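Local coordinates for protein acyl-CoA dehydrogenase (Geobacillus kaustophilus, PDB 2PG0) that probably dehydrogenates acyl chains at the alpha-beta position, using a bound FAD to introduce a double bond, at residues F55-W59 against H94-P100. Sequence-based numbering, arbitrary orientation.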
ATOM      1  N   PHE A  55       8.676   4.776  41.059  1.00 18.28           N
ATOM      2  CA  PHE A  55       8.363   4.533  39.646  1.00 17.56           C
ATOM      3  C   PHE A  55       9.284   3.507  38.978  1.00 17.52           C
ATOM      4  O   PHE A  55       9.185   3.281  37.764  1.00 17.26           O
ATOM      5  CB  PHE A  55       8.362   5.841  38.848  1.00 17.95           C
ATOM      6  CG  PHE A  55       7.450   6.904  39.406  1.00 17.99           C
ATOM      7  CD1 PHE A  55       6.149   6.599  39.804  1.00 19.04           C
ATOM      8  CD2 PHE A  55       7.897   8.217  39.514  1.00 18.15           C
ATOM      9  CE1 PHE A  55       5.306   7.586  40.316  1.00 19.80           C
ATOM     10  CE2 PHE A  55       7.066   9.214  40.019  1.00 18.33           C
ATOM     11  CZ  PHE A  55       5.769   8.899  40.428  1.00 19.27           C
ATOM     12  N   LEU A  56      10.175   2.894  39.760  1.00 16.98           N
ATOM     13  CA  LEU A  56      11.009   1.794  39.258  1.00 16.86           C
ATOM     14  C   LEU A  56      10.587   0.472  39.870  1.00 17.28           C
ATOM     15  O   LEU A  56      10.362   0.382  41.078  1.00 16.94           O
ATOM     16  CB  LEU A  56      12.501   2.037  39.525  1.00 16.76           C
ATOM     17  CG  LEU A  56      13.174   3.277  38.939  1.00 16.21           C
ATOM     18  CD1 LEU A  56      14.660   3.223  39.220  1.00 15.93           C
ATOM     19  CD2 LEU A  56      12.906   3.419  37.436  1.00 15.67           C
ATOM     20  N   CYS A  57      10.474  -0.550  39.020  1.00 17.16           N
ATOM     21  CA  CYS A  57      10.091  -1.903  39.437  1.00 17.61           C
ATOM     22  C   CYS A  57       8.948  -1.941  40.463  1.00 17.65           C
ATOM     23  O   CYS A  57       9.068  -2.611  41.489  1.00 17.72           O
ATOM     24  CB  CYS A  57      11.311  -2.646  39.987  1.00 17.91           C
ATOM     25  SG  CYS A  57      12.694  -2.716  38.851  1.00 19.02           S
ATOM     26  N   PRO A  58       7.828  -1.250  40.182  1.00 17.79           N
ATOM     27  CA  PRO A  58       6.784  -1.136  41.211  1.00 17.83           C
ATOM     28  C   PRO A  58       6.092  -2.473  41.522  1.00 17.80           C
ATOM     29  O   PRO A  58       5.464  -2.621  42.577  1.00 17.67           O
ATOM     30  CB  PRO A  58       5.803  -0.132  40.601  1.00 17.83           C
ATOM     31  CG  PRO A  58       5.974  -0.288  39.137  1.00 18.14           C
ATOM     32  CD  PRO A  58       7.437  -0.569  38.931  1.00 18.02           C
ATOM     33  N   TRP A  59       6.232  -3.437  40.609  1.00 17.74           N
ATOM     34  CA  TRP A  59       5.645  -4.776  40.747  1.00 18.09           C
ATOM     35  C   TRP A  59       6.399  -5.653  41.749  1.00 18.36           C
ATOM     36  O   TRP A  59       5.888  -6.692  42.178  1.00 18.29           O
ATOM     37  CB  TRP A  59       5.613  -5.480  39.380  1.00 17.72           C
ATOM     38  CG  TRP A  59       6.961  -5.484  38.715  1.00 17.41           C
ATOM     39  CD1 TRP A  59       7.425  -4.581  37.805  1.00 17.62           C
ATOM     40  CD2 TRP A  59       8.028  -6.417  38.934  1.00 18.07           C
ATOM     41  NE1 TRP A  59       8.710  -4.893  37.439  1.00 17.06           N
ATOM     42  CE2 TRP A  59       9.104  -6.017  38.111  1.00 17.49           C
ATOM     43  CE3 TRP A  59       8.178  -7.561  39.738  1.00 17.42           C
ATOM     44  CZ2 TRP A  59      10.318  -6.712  38.072  1.00 17.93           C
ATOM     45  CZ3 TRP A  59       9.386  -8.255  39.692  1.00 17.50           C
ATOM     46  CH2 TRP A  59      10.437  -7.827  38.864  1.00 17.41           C
ATOM     47  N   HIS A  94      14.423  -1.689  32.034  1.00 13.89           N
ATOM     48  CA  HIS A  94      14.776  -2.001  33.429  1.00 13.86           C
ATOM     49  C   HIS A  94      13.580  -2.582  34.187  1.00 13.53           C
ATOM     50  O   HIS A  94      13.675  -3.671  34.749  1.00 13.15           O
ATOM     51  CB  HIS A  94      15.337  -0.739  34.121  1.00 13.69           C
ATOM     52  CG  HIS A  94      15.577  -0.886  35.596  1.00 15.17           C
ATOM     53  ND1 HIS A  94      16.726  -1.447  36.114  1.00 16.00           N
ATOM     54  CD2 HIS A  94      14.836  -0.499  36.662  1.00 15.65           C
ATOM     55  CE1 HIS A  94      16.671  -1.427  37.435  1.00 16.32           C
ATOM     56  NE2 HIS A  94      15.537  -0.850  37.793  1.00 15.82           N
ATOM     57  N   ASN A  95      12.456  -1.870  34.161  1.00 13.45           N
ATOM     58  CA  ASN A  95      11.244  -2.239  34.900  1.00 13.80           C
ATOM     59  C   ASN A  95      10.614  -3.558  34.459  1.00 14.25           C
ATOM     60  O   ASN A  95      10.306  -4.419  35.283  1.00 14.02           O
ATOM     61  CB  ASN A  95      10.185  -1.136  34.766  1.00 13.61           C
ATOM     62  CG  ASN A  95      10.431   0.052  35.695  1.00 14.00           C
ATOM     63  OD1 ASN A  95      11.429   0.109  36.416  1.00 14.99           O
ATOM     64  ND2 ASN A  95       9.510   1.008  35.674  1.00 13.00           N
ATOM     65  N   ASP A  96      10.436  -3.708  33.149  1.00 14.41           N
ATOM     66  CA  ASP A  96       9.512  -4.704  32.619  1.00 15.31           C
ATOM     67  C   ASP A  96      10.137  -5.761  31.715  1.00 15.12           C
ATOM     68  O   ASP A  96       9.476  -6.729  31.345  1.00 15.46           O
ATOM     69  CB  ASP A  96       8.351  -3.992  31.914  1.00 15.44           C
ATOM     70  CG  ASP A  96       7.614  -3.044  32.848  1.00 17.31           C
ATOM     71  OD1 ASP A  96       7.197  -3.499  33.943  1.00 18.55           O
ATOM     72  OD2 ASP A  96       7.481  -1.850  32.497  1.00 17.60           O
ATOM     73  N   ILE A  97      11.406  -5.577  31.372  1.00 15.09           N
ATOM     74  CA  ILE A  97      12.106  -6.552  30.546  1.00 15.65           C
ATOM     75  C   ILE A  97      13.189  -7.288  31.329  1.00 15.54           C
ATOM     76  O   ILE A  97      13.177  -8.518  31.377  1.00 15.80           O
ATOM     77  CB  ILE A  97      12.633  -5.919  29.228  1.00 16.10           C
ATOM     78  CG1 ILE A  97      11.439  -5.493  28.355  1.00 16.45           C
ATOM     79  CG2 ILE A  97      13.568  -6.899  28.465  1.00 15.97           C
ATOM     80  CD1 ILE A  97      11.747  -4.431  27.327  1.00 19.17           C
ATOM     81  N   VAL A  98      14.098  -6.555  31.971  1.00 15.45           N
ATOM     82  CA  VAL A  98      15.270  -7.194  32.577  1.00 15.30           C
ATOM     83  C   VAL A  98      15.026  -7.678  34.002  1.00 15.56           C
ATOM     84  O   VAL A  98      15.213  -8.854  34.299  1.00 15.31           O
ATOM     85  CB  VAL A  98      16.541  -6.303  32.548  1.00 15.36           C
ATOM     86  CG1 VAL A  98      17.739  -7.097  33.046  1.00 15.56           C
ATOM     87  CG2 VAL A  98      16.813  -5.779  31.151  1.00 15.71           C
ATOM     88  N   THR A  99      14.608  -6.777  34.889  1.00 15.77           N
ATOM     89  CA  THR A  99      14.443  -7.160  36.296  1.00 16.24           C
ATOM     90  C   THR A  99      13.485  -8.346  36.521  1.00 16.59           C
ATOM     91  O   THR A  99      13.729  -9.138  37.426  1.00 17.18           O
ATOM     92  CB  THR A  99      14.104  -5.958  37.215  1.00 15.82           C
ATOM     93  OG1 THR A  99      12.870  -5.368  36.804  1.00 17.49           O
ATOM     94  CG2 THR A  99      15.196  -4.918  37.135  1.00 15.27           C
ATOM     95  N   PRO A 100      12.403  -8.483  35.708  1.00 17.05           N
ATOM     96  CA  PRO A 100      11.639  -9.733  35.807  1.00 17.16           C
ATOM     97  C   PRO A 100      12.446 -11.038  35.680  1.00 17.33           C
ATOM     98  O   PRO A 100      12.029 -12.051  36.244  1.00 17.29           O
ATOM     99  CB  PRO A 100      10.625  -9.613  34.667  1.00 17.31           C
ATOM    100  CG  PRO A 100      10.380  -8.148  34.575  1.00 17.23           C
ATOM    101  CD  PRO A 100      11.761  -7.556  34.747  1.00 17.29           C
TER
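H94 meets the thiol of C57 at an oblique angle, with SG of C57 3.6 Å from NE2 of H94, while both ring nitrogens are hydrogen-bonded elsewhere, NE2 to the carbonyl of C118 and ND1 to T125. N95 suits its place because one primary amide can serve both an acceptor and a donor of the irregular 55-59 loop. Its ND2 gives a hydrogen bond, 3.1 Å, to the carbonyl O of F55, almost within the amide plane; its OD1 accepts from the backbone N of C57 at 2.9 Å, a nearly straight hydrogen bond (N-H...O 165°) whose donor stands above the carbonyl plane. The N95 backbone O takes the indole NE1 of W59 at 2.7 Å. In the wider pi-type turn at 94-98, T99 N goes to H94 O and not to N95 O, its alpha-helical acceptor. A phenylalanine at W59, having no ring N-H, would probably leave this carbonyl without its indole donor. Here, in the all-helical N-terminal domain of the acyl-CoA dehydrogenase fold, the loop after helix 44-52 is fastened to helix 89-105. D96 turns its carboxylate to S74 and N78 on helix 71-84. The hydroxyl of T99, between its own backbone N and carbonyl carbon (chi1 61°), bonds back to H94 O and lies at the indole edge, OG1 3.2 Å from CZ2 of W59. P100, lacking an N-H, fits the kink, its CD 3.7 Å from CZ2 of W59.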